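PDB 3M4R: uncharacterized protein, which is of unknown function but binds zinc through its N-terminal class II aldolase/adducin domain, and is probably an oxidoreductase as a whole. Local coordinates for residues T11-D16 with V20-R25; G38-V43 with S114-L119; F122-F127 with N174-G179; M129-D134 with D202-I207; D181-R186 with L191-T196. All coordinates share one frame; numbering follows the deposited sequence.

Interaction 1 of 5, residues T11-D16 with V20-R25; sequences TKFDSD and VVYGSR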
# COMPACT_ATOMS: atom_id res chain seq x y z
N THR A 11 -18.89 9.20 -2.03
CA THR A 11 -19.42 7.97 -1.46
C THR A 11 -19.68 6.93 -2.54
O THR A 11 -19.49 5.74 -2.31
CB THR A 11 -20.68 8.23 -0.58
OG1 THR A 11 -21.63 9.03 -1.29
CG2 THR A 11 -20.31 8.94 0.74
N LYS A 12 -20.08 7.38 -3.74
CA LYS A 12 -20.39 6.47 -4.86
C LYS A 12 -19.27 6.44 -5.92
O LYS A 12 -18.80 7.48 -6.38
CB LYS A 12 -21.71 6.89 -5.52
N PHE A 13 -18.84 5.24 -6.30
CA PHE A 13 -17.89 5.07 -7.39
C PHE A 13 -18.46 4.04 -8.35
O PHE A 13 -19.11 3.12 -7.90
CB PHE A 13 -16.54 4.56 -6.85
CG PHE A 13 -15.97 5.42 -5.76
CD1 PHE A 13 -15.28 6.59 -6.06
CD2 PHE A 13 -16.11 5.05 -4.42
CE1 PHE A 13 -14.77 7.40 -5.06
CE2 PHE A 13 -15.61 5.86 -3.40
CZ PHE A 13 -14.94 7.04 -3.72
N ASP A 14 -18.17 4.16 -9.65
CA ASP A 14 -18.69 3.24 -10.67
C ASP A 14 -18.00 1.88 -10.62
O ASP A 14 -18.54 0.90 -11.15
CB ASP A 14 -18.53 3.79 -12.10
CG ASP A 14 -19.27 5.14 -12.33
OD1 ASP A 14 -20.36 5.40 -11.74
OD2 ASP A 14 -18.73 5.95 -13.12
N SER A 15 -16.80 1.83 -10.04
CA SER A 15 -15.96 0.63 -10.09
C SER A 15 -14.88 0.68 -9.01
O SER A 15 -14.56 1.75 -8.48
CB SER A 15 -15.29 0.46 -11.46
OG SER A 15 -14.19 1.35 -11.64
N ASP A 16 -14.31 -0.49 -8.71
CA ASP A 16 -13.20 -0.59 -7.81
C ASP A 16 -12.02 0.26 -8.26
O ASP A 16 -11.39 0.89 -7.43
CB ASP A 16 -12.74 -2.04 -7.68
CG ASP A 16 -13.72 -2.87 -6.87
OD1 ASP A 16 -14.57 -2.28 -6.16
OD2 ASP A 16 -13.65 -4.12 -6.95
N VAL A 20 -10.06 3.31 -6.07
CA VAL A 20 -8.62 3.34 -5.77
C VAL A 20 -7.95 4.56 -6.40
O VAL A 20 -7.04 5.11 -5.79
CB VAL A 20 -7.85 2.02 -6.20
CG1 VAL A 20 -7.53 1.95 -7.71
CG2 VAL A 20 -6.56 1.87 -5.33
N VAL A 21 -8.40 4.98 -7.60
CA VAL A 21 -7.84 6.18 -8.27
C VAL A 21 -8.13 7.40 -7.37
O VAL A 21 -7.26 8.23 -7.10
CB VAL A 21 -8.43 6.39 -9.71
CG1 VAL A 21 -8.25 7.85 -10.21
CG2 VAL A 21 -7.78 5.38 -10.75
N TYR A 22 -9.37 7.48 -6.91
CA TYR A 22 -9.78 8.57 -6.04
C TYR A 22 -8.92 8.68 -4.80
O TYR A 22 -8.40 9.74 -4.50
CB TYR A 22 -11.24 8.42 -5.67
CG TYR A 22 -11.71 9.56 -4.84
CD1 TYR A 22 -11.88 10.82 -5.39
CD2 TYR A 22 -11.96 9.39 -3.47
CE1 TYR A 22 -12.30 11.88 -4.62
CE2 TYR A 22 -12.38 10.43 -2.71
CZ TYR A 22 -12.54 11.68 -3.27
OH TYR A 22 -12.97 12.71 -2.47
N GLY A 23 -8.71 7.56 -4.12
CA GLY A 23 -7.88 7.53 -2.93
C GLY A 23 -6.45 7.93 -3.22
O GLY A 23 -5.84 8.64 -2.45
N SER A 24 -5.94 7.45 -4.35
CA SER A 24 -4.56 7.71 -4.76
C SER A 24 -4.37 9.19 -4.96
O SER A 24 -3.41 9.77 -4.49
CB SER A 24 -4.27 6.96 -6.03
OG SER A 24 -4.38 5.59 -5.75
N ARG A 25 -5.30 9.79 -5.66
CA ARG A 25 -5.24 11.24 -5.89
C ARG A 25 -5.19 12.05 -4.59
O ARG A 25 -4.39 12.98 -4.49
CB ARG A 25 -6.39 11.67 -6.78
CG ARG A 25 -6.22 11.18 -8.21
CD ARG A 25 -7.50 11.35 -8.98
NE ARG A 25 -7.33 10.96 -10.37
CZ ARG A 25 -8.27 11.05 -11.31
NH1 ARG A 25 -9.46 11.59 -11.04
NH2 ARG A 25 -8.01 10.67 -12.55
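Phe13, in the loop that leads into helix 16-28, lays its ring against Tyr22 on the second turn of that helix. Its CB points at the helix, and CG stands anti to the carbonyl carbon (chi1 -54°), which directs the ring to Tyr22. Along the ring, CE1 does most of the touching: it lies 3.7 Å from Tyr22 CB and is also close to the first ring carbon of the tyrosine. The tip, CZ, reaches Tyr22 CD2 at 3.8 Å. The two side chains cross at about a right angle, yet the ring planes are only 45° apart and the centroids 5.5 Å, an oblique aromatic pair. Between these aromatics the chain starts its helix: Ser15 is the N-cap, its OG taking the backbone N of Asp18, and the first-turn bond from Val20 N to Asp16 O is 3.1 Å long and nearly straight at 168°. One turn on, Val20 O is gripped twice, by Ser24 N and by Ser24 OG (2.7 Å), from opposite faces of its carbonyl plane. Trp8 joins the aromatic group edge-to-face with Tyr22, whose OH bonds the backbone N of Ala9. Asp16 OD2 turns to Thr45 and Lys126.

Interaction 2 of 5, residues G38-V43 with S114-L119; sequences GGNTSV and SVETFL. With ZN (zinc ion), chain B.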
# COMPACT_ATOMS: atom_id res chain seq x y z
N GLY A 38 7.14 8.75 -4.49
CA GLY A 38 6.89 7.34 -4.13
C GLY A 38 5.50 7.10 -3.54
O GLY A 38 4.61 7.95 -3.64
N GLY A 39 5.31 5.94 -2.94
CA GLY A 39 4.01 5.56 -2.41
C GLY A 39 3.25 4.72 -3.42
O GLY A 39 3.50 4.79 -4.63
N ASN A 40 2.31 3.94 -2.94
CA ASN A 40 1.59 3.09 -3.83
C ASN A 40 0.32 2.58 -3.16
O ASN A 40 0.23 2.48 -1.95
CB ASN A 40 2.52 1.98 -4.40
CG ASN A 40 3.61 1.57 -3.45
OD1 ASN A 40 3.33 0.90 -2.46
ND2 ASN A 40 4.84 2.02 -3.70
N THR A 41 -0.67 2.35 -3.99
CA THR A 41 -1.95 1.91 -3.57
C THR A 41 -2.37 0.71 -4.41
O THR A 41 -1.81 0.45 -5.51
CB THR A 41 -2.95 3.02 -3.82
OG1 THR A 41 -2.85 3.44 -5.21
CG2 THR A 41 -2.64 4.23 -2.87
N SER A 42 -3.44 0.06 -3.95
CA SER A 42 -3.94 -1.12 -4.62
C SER A 42 -5.37 -1.43 -4.21
O SER A 42 -5.84 -0.98 -3.18
CB SER A 42 -3.07 -2.31 -4.35
OG SER A 42 -3.18 -2.76 -3.02
N VAL A 43 -6.07 -2.13 -5.09
CA VAL A 43 -7.38 -2.65 -4.79
C VAL A 43 -7.45 -4.09 -5.32
O VAL A 43 -7.00 -4.36 -6.43
CB VAL A 43 -8.49 -1.78 -5.39
CG1 VAL A 43 -8.32 -1.65 -6.88
CG2 VAL A 43 -9.88 -2.32 -4.97
N SER A 114 4.37 -1.59 -9.44
CA SER A 114 5.18 -1.15 -8.30
C SER A 114 6.11 -2.26 -7.81
O SER A 114 5.67 -3.39 -7.64
CB SER A 114 4.27 -0.76 -7.12
OG SER A 114 5.05 -0.38 -5.96
N VAL A 115 7.38 -1.92 -7.60
CA VAL A 115 8.33 -2.83 -6.91
C VAL A 115 7.88 -3.23 -5.48
O VAL A 115 8.38 -4.22 -4.90
CB VAL A 115 9.82 -2.30 -6.93
CG1 VAL A 115 10.30 -2.11 -8.37
CG2 VAL A 115 9.99 -0.96 -6.14
N GLU A 116 6.89 -2.52 -4.92
CA GLU A 116 6.34 -2.86 -3.60
C GLU A 116 5.06 -3.64 -3.65
O GLU A 116 4.34 -3.71 -2.63
CB GLU A 116 6.12 -1.55 -2.78
CG GLU A 116 7.40 -0.75 -2.79
CD GLU A 116 7.55 0.21 -1.64
OE1 GLU A 116 7.20 1.41 -1.86
OE2 GLU A 116 8.07 -0.22 -0.56
N THR A 117 4.78 -4.28 -4.78
CA THR A 117 3.52 -4.96 -4.98
C THR A 117 3.23 -6.00 -3.93
O THR A 117 2.06 -6.21 -3.56
CB THR A 117 3.42 -5.59 -6.42
OG1 THR A 117 3.34 -4.52 -7.38
CG2 THR A 117 2.20 -6.46 -6.52
N PHE A 118 4.25 -6.70 -3.47
CA PHE A 118 4.01 -7.75 -2.48
C PHE A 118 3.54 -7.23 -1.12
O PHE A 118 2.85 -7.95 -0.41
CB PHE A 118 5.20 -8.65 -2.30
CG PHE A 118 5.40 -9.59 -3.48
CD1 PHE A 118 4.51 -10.61 -3.70
CD2 PHE A 118 6.41 -9.38 -4.38
CE1 PHE A 118 4.67 -11.46 -4.79
CE2 PHE A 118 6.59 -10.25 -5.47
CZ PHE A 118 5.71 -11.29 -5.67
N LEU A 119 3.82 -5.96 -0.78
CA LEU A 119 3.22 -5.38 0.46
C LEU A 119 1.70 -5.42 0.38
O LEU A 119 0.97 -5.65 1.39
CB LEU A 119 3.64 -3.93 0.71
CG LEU A 119 5.13 -3.61 0.86
CD1 LEU A 119 5.37 -2.08 1.06
CD2 LEU A 119 5.76 -4.42 2.00
ZN ZN B . 7.89 1.95 0.24
O HOH W 1 7.31 3.97 -3.29
O HOH W 2 5.69 2.28 -6.71
O HOH W 3 9.74 2.03 -0.56
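The amide of Asn40 and the carboxylate of Glu116 meet with their planes 81° apart, the two side chains crossing at about a right angle. Asn40 ND2 donates an N-H to Glu116 OE1 at 3.1 Å in an almost straight bond (176°) that lies in the amide plane but approaches the oxygen on its anti side, 27° out of the carboxylate plane. That same OE1 binds the zinc ion at 2.3 Å, as does OE2, so the carboxylate is bidentate and Asn40 is a second-shell residue steadying its rotation. The amide is fixed at its other end by His120, which bonds OD1. Water 1 bridges Gly39 N and OE1, and water 2 links ND2 to Ser114 OG. Ser114 OG turns back to accept from Glu116 N at 3.0 Å, an ST turn that fixes the backbone just ahead of the Glu116 side chain. An alanine in place of Asn40 would leave Glu116 OE1 without its amide donor and is likely to let the carboxylate turn more easily on the metal. His130, His132 and His188 complete the protein ligands. Strand 40-48 lies between strands 54-61 and 127-131 in the sheet, while Leu119 and Phe118 of helix 117-121 pack on helix 166-175.

Interaction 3 of 5, residues F122-F127 with N174-G179; sequences FLPYKF and NCFKKG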
# COMPACT_ATOMS: atom_id res chain seq x y z
N PHE A 122 0.05 -9.31 0.01
CA PHE A 122 0.16 -10.10 1.23
C PHE A 122 -0.66 -9.55 2.42
O PHE A 122 -0.64 -10.16 3.46
CB PHE A 122 1.60 -10.21 1.69
CG PHE A 122 2.48 -11.07 0.82
CD1 PHE A 122 1.97 -11.94 -0.12
CD2 PHE A 122 3.85 -11.03 1.00
CE1 PHE A 122 2.83 -12.73 -0.87
CE2 PHE A 122 4.71 -11.80 0.27
CZ PHE A 122 4.21 -12.65 -0.67
N LEU A 123 -1.38 -8.46 2.24
CA LEU A 123 -2.30 -7.97 3.28
C LEU A 123 -3.73 -8.25 2.84
O LEU A 123 -4.14 -7.84 1.73
CB LEU A 123 -2.09 -6.48 3.49
CG LEU A 123 -0.81 -6.12 4.26
CD1 LEU A 123 -0.57 -4.58 4.21
CD2 LEU A 123 -0.92 -6.63 5.66
N PRO A 124 -4.51 -8.97 3.68
CA PRO A 124 -5.78 -9.48 3.22
C PRO A 124 -6.91 -8.51 3.47
O PRO A 124 -7.90 -8.87 4.19
CB PRO A 124 -5.96 -10.74 4.10
CG PRO A 124 -5.36 -10.35 5.38
CD PRO A 124 -4.12 -9.57 4.97
N TYR A 125 -6.77 -7.32 2.93
CA TYR A 125 -7.81 -6.33 2.88
C TYR A 125 -7.94 -5.88 1.43
O TYR A 125 -6.97 -5.88 0.64
CB TYR A 125 -7.46 -5.13 3.76
CG TYR A 125 -8.04 -5.11 5.19
CD1 TYR A 125 -9.41 -4.93 5.40
CD2 TYR A 125 -7.21 -5.19 6.32
CE1 TYR A 125 -9.98 -4.91 6.70
CE2 TYR A 125 -7.74 -5.13 7.63
CZ TYR A 125 -9.14 -5.00 7.82
OH TYR A 125 -9.71 -4.94 9.10
N LYS A 126 -9.16 -5.54 1.04
CA LYS A 126 -9.43 -5.15 -0.34
C LYS A 126 -8.56 -3.97 -0.78
O LYS A 126 -7.97 -4.00 -1.88
CB LYS A 126 -10.92 -4.87 -0.53
CG LYS A 126 -11.37 -4.65 -1.94
CD LYS A 126 -12.87 -4.55 -2.02
CE LYS A 126 -13.32 -4.12 -3.43
NZ LYS A 126 -13.21 -5.23 -4.44
N PHE A 127 -8.50 -2.93 0.03
CA PHE A 127 -7.72 -1.72 -0.30
C PHE A 127 -6.50 -1.63 0.62
O PHE A 127 -6.60 -1.87 1.81
CB PHE A 127 -8.56 -0.42 -0.11
CG PHE A 127 -9.63 -0.23 -1.13
CD1 PHE A 127 -10.86 -0.92 -1.01
CD2 PHE A 127 -9.43 0.62 -2.21
CE1 PHE A 127 -11.85 -0.75 -1.95
CE2 PHE A 127 -10.45 0.77 -3.18
CZ PHE A 127 -11.65 0.09 -3.04
N ASN A 174 3.45 -11.48 7.98
CA ASN A 174 3.42 -12.22 9.24
C ASN A 174 3.04 -11.37 10.47
O ASN A 174 2.53 -11.92 11.43
CB ASN A 174 4.76 -12.90 9.48
CG ASN A 174 5.09 -13.97 8.43
OD1 ASN A 174 4.20 -14.66 7.87
ND2 ASN A 174 6.39 -14.12 8.15
N CYS A 175 3.23 -10.05 10.43
CA CYS A 175 2.91 -9.24 11.60
C CYS A 175 1.48 -8.72 11.54
O CYS A 175 0.94 -8.28 12.52
CB CYS A 175 3.89 -8.09 11.76
SG CYS A 175 5.56 -8.68 12.03
N PHE A 176 0.86 -8.80 10.36
CA PHE A 176 -0.51 -8.37 10.26
C PHE A 176 -1.37 -9.13 11.29
O PHE A 176 -1.24 -10.33 11.42
CB PHE A 176 -1.06 -8.58 8.84
CG PHE A 176 -2.49 -8.19 8.73
CD1 PHE A 176 -2.84 -6.85 8.62
CD2 PHE A 176 -3.50 -9.15 8.84
CE1 PHE A 176 -4.17 -6.46 8.54
CE2 PHE A 176 -4.85 -8.77 8.79
CZ PHE A 176 -5.19 -7.42 8.64
N LYS A 177 -2.20 -8.42 12.05
CA LYS A 177 -3.21 -9.05 12.94
C LYS A 177 -4.60 -8.44 12.71
O LYS A 177 -4.73 -7.23 12.47
CB LYS A 177 -2.82 -8.91 14.42
CG LYS A 177 -1.61 -9.74 14.87
N LYS A 178 -5.63 -9.28 12.76
CA LYS A 178 -7.03 -8.82 12.71
C LYS A 178 -7.24 -7.58 13.62
O LYS A 178 -6.66 -7.48 14.68
CB LYS A 178 -7.98 -9.94 13.17
N GLY A 179 -8.02 -6.62 13.15
CA GLY A 179 -8.41 -5.46 13.93
C GLY A 179 -7.51 -4.25 14.01
O GLY A 179 -7.93 -3.25 14.59
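The backbones approach most closely at Leu123 and Phe176, 7.2 Å between CA atoms, where an inverse gamma turn centred on Pro124 faces the chain just as it leaves helix 166-175. In this class II aldolase/adducin domain the contact joins the loop between helix 117-121 and strand 127-131 to the link from helix 166-175 to strand 182-185, with no hydrogen bond across it. Phe176 carries nearly everything: with CG anti to the backbone N (chi1 178°), its ring is thrust among three side chains of the loop. Pro124 comes from the opposite direction and sets CD over one face of the ring, 4.1 Å from the centroid and 20° off the normal, a CH-pi contact displaced toward the rim. Leu123 brings a single methyl, CD2, obliquely to CD1 of the phenylalanine at 3.5 Å; the Leu123 side chain also touches Val172 of helix 166-175. Phe193 adds an edge-to-face partner to Phe176 and lies almost parallel to the Tyr125 ring, extending the aromatic group toward the sheet. The tyrosine crosses the phenylalanine at about a right angle, planes 84° apart and centroids 5.9 Å, rim to rim: Tyr125 CE2 lies 3.6 Å from Phe176 CZ, at the ring edge.

Interaction 4 of 5, residues M129-D134 with D202-I207; sequences MHSHAD and DRHINI. With ZN (zinc ion), chain B.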
# COMPACT_ATOMS: atom_id res chain seq x y z
N MSE A 129 -2.97 1.02 1.21
CA MSE A 129 -2.29 2.26 0.88
C MSE A 129 -0.95 2.32 1.59
O MSE A 129 -0.84 2.03 2.79
CB MSE A 129 -3.16 3.42 1.33
CG MSE A 129 -4.43 3.49 0.51
SE MSE A 129 -5.48 5.02 1.11
CE MSE A 129 -6.96 4.64 -0.07
N HIS A 130 0.07 2.71 0.84
CA HIS A 130 1.43 2.78 1.30
C HIS A 130 1.98 4.18 0.98
O HIS A 130 1.98 4.56 -0.18
CB HIS A 130 2.29 1.76 0.57
CG HIS A 130 3.71 1.76 0.99
ND1 HIS A 130 4.09 2.00 2.30
CD2 HIS A 130 4.85 1.58 0.28
CE1 HIS A 130 5.42 1.95 2.36
NE2 HIS A 130 5.89 1.73 1.15
N SER A 131 2.49 4.89 1.99
CA SER A 131 3.20 6.15 1.78
C SER A 131 4.57 6.17 2.48
O SER A 131 4.86 5.37 3.35
CB SER A 131 2.37 7.32 2.28
OG SER A 131 2.47 7.44 3.70
N HIS A 132 5.38 7.13 2.10
CA HIS A 132 6.63 7.40 2.77
C HIS A 132 6.46 8.73 3.52
O HIS A 132 7.28 9.63 3.41
CB HIS A 132 7.78 7.43 1.77
CG HIS A 132 7.98 6.14 1.03
ND1 HIS A 132 8.75 6.07 -0.11
CD2 HIS A 132 7.51 4.89 1.25
CE1 HIS A 132 8.74 4.82 -0.57
NE2 HIS A 132 8.01 4.08 0.24
N ALA A 133 5.37 8.84 4.27
CA ALA A 133 4.97 10.11 4.91
C ALA A 133 6.12 10.68 5.72
O ALA A 133 6.69 9.99 6.56
CB ALA A 133 3.77 9.87 5.81
N ASP A 134 6.46 11.94 5.44
CA ASP A 134 7.54 12.63 6.16
C ASP A 134 7.47 12.55 7.71
O ASP A 134 8.46 12.23 8.35
CB ASP A 134 7.61 14.10 5.72
CG ASP A 134 8.82 14.80 6.28
OD1 ASP A 134 9.94 14.38 5.89
OD2 ASP A 134 8.66 15.73 7.13
N ASP A 202 -8.87 7.01 5.72
CA ASP A 202 -9.07 7.66 7.03
C ASP A 202 -8.02 7.16 8.03
O ASP A 202 -7.51 7.93 8.85
CB ASP A 202 -10.49 7.39 7.58
CG ASP A 202 -11.61 8.16 6.82
OD1 ASP A 202 -11.33 9.11 6.04
OD2 ASP A 202 -12.80 7.81 7.06
N ARG A 203 -7.71 5.86 7.98
CA ARG A 203 -6.71 5.29 8.87
C ARG A 203 -5.35 5.89 8.58
O ARG A 203 -4.58 6.14 9.52
CB ARG A 203 -6.59 3.77 8.73
CG ARG A 203 -7.74 3.01 9.35
CD ARG A 203 -7.85 1.54 8.97
NE ARG A 203 -8.90 0.93 9.80
CZ ARG A 203 -9.57 -0.17 9.52
NH1 ARG A 203 -9.33 -0.86 8.44
NH2 ARG A 203 -10.51 -0.59 10.36
N HIS A 204 -5.06 6.14 7.31
CA HIS A 204 -3.78 6.74 6.97
C HIS A 204 -3.63 8.16 7.56
O HIS A 204 -2.61 8.50 8.16
CB HIS A 204 -3.61 6.80 5.45
CG HIS A 204 -2.21 6.52 5.00
ND1 HIS A 204 -1.78 5.24 4.70
CD2 HIS A 204 -1.15 7.33 4.80
CE1 HIS A 204 -0.49 5.28 4.38
NE2 HIS A 204 -0.10 6.54 4.39
N ILE A 205 -4.66 8.98 7.38
CA ILE A 205 -4.62 10.37 7.85
C ILE A 205 -4.51 10.42 9.36
O ILE A 205 -3.66 11.13 9.90
CB ILE A 205 -5.85 11.18 7.36
CG1 ILE A 205 -5.86 11.30 5.84
CG2 ILE A 205 -5.89 12.58 8.03
CD1 ILE A 205 -4.54 11.79 5.23
N ASN A 206 -5.37 9.65 10.04
CA ASN A 206 -5.40 9.61 11.51
C ASN A 206 -4.03 9.30 12.07
O ASN A 206 -3.54 10.02 12.93
CB ASN A 206 -6.47 8.62 12.00
CG ASN A 206 -7.87 9.23 12.00
OD1 ASN A 206 -8.01 10.42 12.33
ND2 ASN A 206 -8.90 8.45 11.68
N ILE A 207 -3.35 8.30 11.51
CA ILE A 207 -2.02 7.91 11.99
C ILE A 207 -0.95 8.94 11.70
O ILE A 207 -0.15 9.30 12.59
CB ILE A 207 -1.59 6.56 11.45
CG1 ILE A 207 -2.42 5.45 12.13
CG2 ILE A 207 -0.09 6.33 11.66
CD1 ILE A 207 -2.49 4.18 11.28
ZN ZN B . 7.89 1.95 0.24
O HOH W 3 9.74 2.03 -0.56
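Ser131 OG and His204 NE2 lie 2.8 Å apart in a hydrogen bond whose direction is open, since either could be the donor. The serine oxygen sits in the plane of the imidazole, at its edge, and it also receives a weak bond from Ala133 N at 3.3 Å. With OG between the backbone N and the carbonyl carbon (chi1 79°), it reaches both the imidazole and Ala133 N. On the far nitrogen of the ring, ND1 is bonded to Thr192 OG1, so that His204 is held at both ends and its rotation is fixed by bonds to two neighbouring strands, Ser131 on one and Thr192 on the other. Met129, a selenomethionine, completes the setting: its O meets the ring edge at CE1, 3.6 Å away, and its CB is 4.1 Å from ND1, while the rest of its chain runs on toward Ala200 and Tyr201. A leucine in place of His204 would probably leave both Ser131 OG and Thr192 OG1 without their imidazole partner in a buried setting. The ring ties helix 197-215 to strand 127-131; the axes of the segments 202-207 and 129-131 come within 9.8 Å, 31° apart in direction. His130, pointing to the other side of the strand, sends NE2 to the zinc ion at 2.2 Å and has ND1 bonded to Leu190 O; His132 NE2 binds it at 2.1 Å. This His-X-His pair at the end of a strand, joined by His188 and Glu116, forms the three-histidine, one-glutamate zinc site of the class II aldolase/adducin (AraD-like) family, as in fuculose-phosphate aldolase.

Interaction 5 of 5, residues D181-R186 with L191-T196; sequences DGIVLR and LTFGDT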
# COMPACT_ATOMS: atom_id res chain seq x y z
N ASP A 181 -5.26 -0.90 12.64
CA ASP A 181 -5.55 0.17 11.68
C ASP A 181 -4.35 0.44 10.75
O ASP A 181 -4.47 1.11 9.70
CB ASP A 181 -5.91 1.46 12.40
CG ASP A 181 -7.24 1.35 13.18
OD1 ASP A 181 -8.21 0.74 12.69
OD2 ASP A 181 -7.31 1.88 14.29
N GLY A 182 -3.18 -0.07 11.10
CA GLY A 182 -1.99 0.31 10.33
C GLY A 182 -0.78 -0.48 10.73
O GLY A 182 -0.75 -1.05 11.82
N ILE A 183 0.20 -0.54 9.83
CA ILE A 183 1.52 -1.10 10.09
C ILE A 183 2.54 -0.01 9.77
O ILE A 183 2.57 0.52 8.66
CB ILE A 183 1.81 -2.30 9.22
CG1 ILE A 183 0.84 -3.45 9.55
CG2 ILE A 183 3.26 -2.73 9.41
CD1 ILE A 183 1.01 -4.72 8.62
N VAL A 184 3.36 0.32 10.76
CA VAL A 184 4.35 1.40 10.68
C VAL A 184 5.69 0.78 10.38
O VAL A 184 6.10 -0.15 11.06
CB VAL A 184 4.44 2.16 12.00
CG1 VAL A 184 5.55 3.24 11.92
CG2 VAL A 184 3.09 2.78 12.31
N LEU A 185 6.36 1.27 9.35
CA LEU A 185 7.64 0.69 8.90
C LEU A 185 8.72 1.71 9.21
O LEU A 185 8.83 2.73 8.52
CB LEU A 185 7.57 0.36 7.39
CG LEU A 185 6.40 -0.49 6.85
CD1 LEU A 185 6.49 -0.68 5.30
CD2 LEU A 185 6.29 -1.82 7.57
N ARG A 186 9.49 1.48 10.27
CA ARG A 186 10.47 2.47 10.68
C ARG A 186 11.45 2.77 9.57
O ARG A 186 11.92 1.87 8.89
CB ARG A 186 11.20 2.06 11.96
CG ARG A 186 10.25 1.94 13.14
CD ARG A 186 11.00 1.73 14.46
NE ARG A 186 11.67 2.94 14.90
CZ ARG A 186 11.84 3.30 16.16
NH1 ARG A 186 12.49 4.42 16.42
NH2 ARG A 186 11.36 2.57 17.16
N LEU A 191 1.80 1.60 6.20
CA LEU A 191 0.75 0.88 5.52
C LEU A 191 -0.56 0.98 6.28
O LEU A 191 -0.62 0.73 7.50
CB LEU A 191 1.12 -0.57 5.41
CG LEU A 191 2.26 -0.90 4.45
CD1 LEU A 191 2.87 -2.21 4.92
CD2 LEU A 191 1.73 -0.99 2.98
N THR A 192 -1.60 1.35 5.55
CA THR A 192 -2.98 1.19 6.02
C THR A 192 -3.82 0.43 5.01
O THR A 192 -3.43 0.25 3.86
CB THR A 192 -3.59 2.53 6.41
OG1 THR A 192 -3.65 3.43 5.29
CG2 THR A 192 -2.81 3.14 7.62
N PHE A 193 -5.01 0.02 5.46
CA PHE A 193 -5.82 -0.88 4.70
C PHE A 193 -7.26 -0.91 5.22
O PHE A 193 -7.55 -0.44 6.33
CB PHE A 193 -5.21 -2.28 4.81
CG PHE A 193 -4.46 -2.49 6.10
CD1 PHE A 193 -5.14 -2.63 7.29
CD2 PHE A 193 -3.08 -2.48 6.11
CE1 PHE A 193 -4.43 -2.78 8.54
CE2 PHE A 193 -2.37 -2.62 7.29
CZ PHE A 193 -3.04 -2.77 8.53
N GLY A 194 -8.15 -1.48 4.43
CA GLY A 194 -9.54 -1.61 4.85
C GLY A 194 -10.40 -2.18 3.76
O GLY A 194 -9.90 -2.50 2.66
N ASP A 195 -11.68 -2.31 4.05
CA ASP A 195 -12.64 -2.93 3.16
C ASP A 195 -13.03 -2.00 2.01
O ASP A 195 -13.50 -2.45 0.96
CB ASP A 195 -13.90 -3.32 3.93
CG ASP A 195 -13.67 -4.49 4.88
OD1 ASP A 195 -12.72 -5.27 4.69
OD2 ASP A 195 -14.47 -4.63 5.81
N THR A 196 -12.85 -0.70 2.26
CA THR A 196 -13.19 0.33 1.32
C THR A 196 -12.03 1.30 1.26
O THR A 196 -11.11 1.28 2.13
CB THR A 196 -14.48 1.09 1.76
OG1 THR A 196 -14.19 1.93 2.89
CG2 THR A 196 -15.62 0.08 2.11
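Ile183 and Leu191 exchange both of their backbone bonds: Ile183 N gives to Leu191 O at 2.8 Å (165°), and Leu191 N gives to Ile183 O at the same length (172°). The first lies in the carbonyl plane and the second runs nearly along the axis of its carbonyl. Leu191 O has a further, lesser visitor, the CA-H of Gly182 at 3.2 Å. Asp181 O, by contrast, is buried here with no polar partner in the model; what lies against it is a methyl, Thr192 CG2, 3.3 Å away. These bonds close a beta hairpin of strands 182-185 and 189-194, whose turn carries His188 of the zinc site; the segments 182-185 and 191-194 run antiparallel at 167°. The polar ends are met from outside the pair. Thr192 OG1 bonds His204 ND1 and Ala200 O, and Asp181 OD1 forms a salt bridge with Arg203 NE, whose NH1 donates to Phe193 O. Gly182 is in a tight place, since a side chain there would press on Thr192 CG2. Ile183 and Leu191 share one face of the sheet, where Leu185 CD1 meets Leu191 CD1 at 3.9 Å and Val172 of helix 166-175 packs against all three. The Phe193 ring comes across Ile183 at about a right angle, its edge 4.0 Å from Ile183 CG1 through CE2, and CZ lies 3.7 Å from Gly182 CA.

How the interactions relate
Interactions 4 and 5 are buried, whereas interactions 1, 2 and 3 are only partly so. Interaction 1 sits at the edge of the domain and folds the entry loop onto helix 16-28, whose Val20 and Ser24 face the sheet; it reaches interaction 2 through Ser24 and Thr41, and interaction 3 through the Asp16-Lys126 salt bridge. Interactions 2 and 4 rest on neighbouring strands, 40-48 and 127-131, and are polar, both including ligands of the zinc ion and sharing water 3. Interaction 3, by contrast, is apolar and aromatic. Interaction 5 is chiefly backbone bonding with apolar flanks; its strand 189-194 borders strand 127-131, and Thr192 and Phe193 connect it to interaction 4.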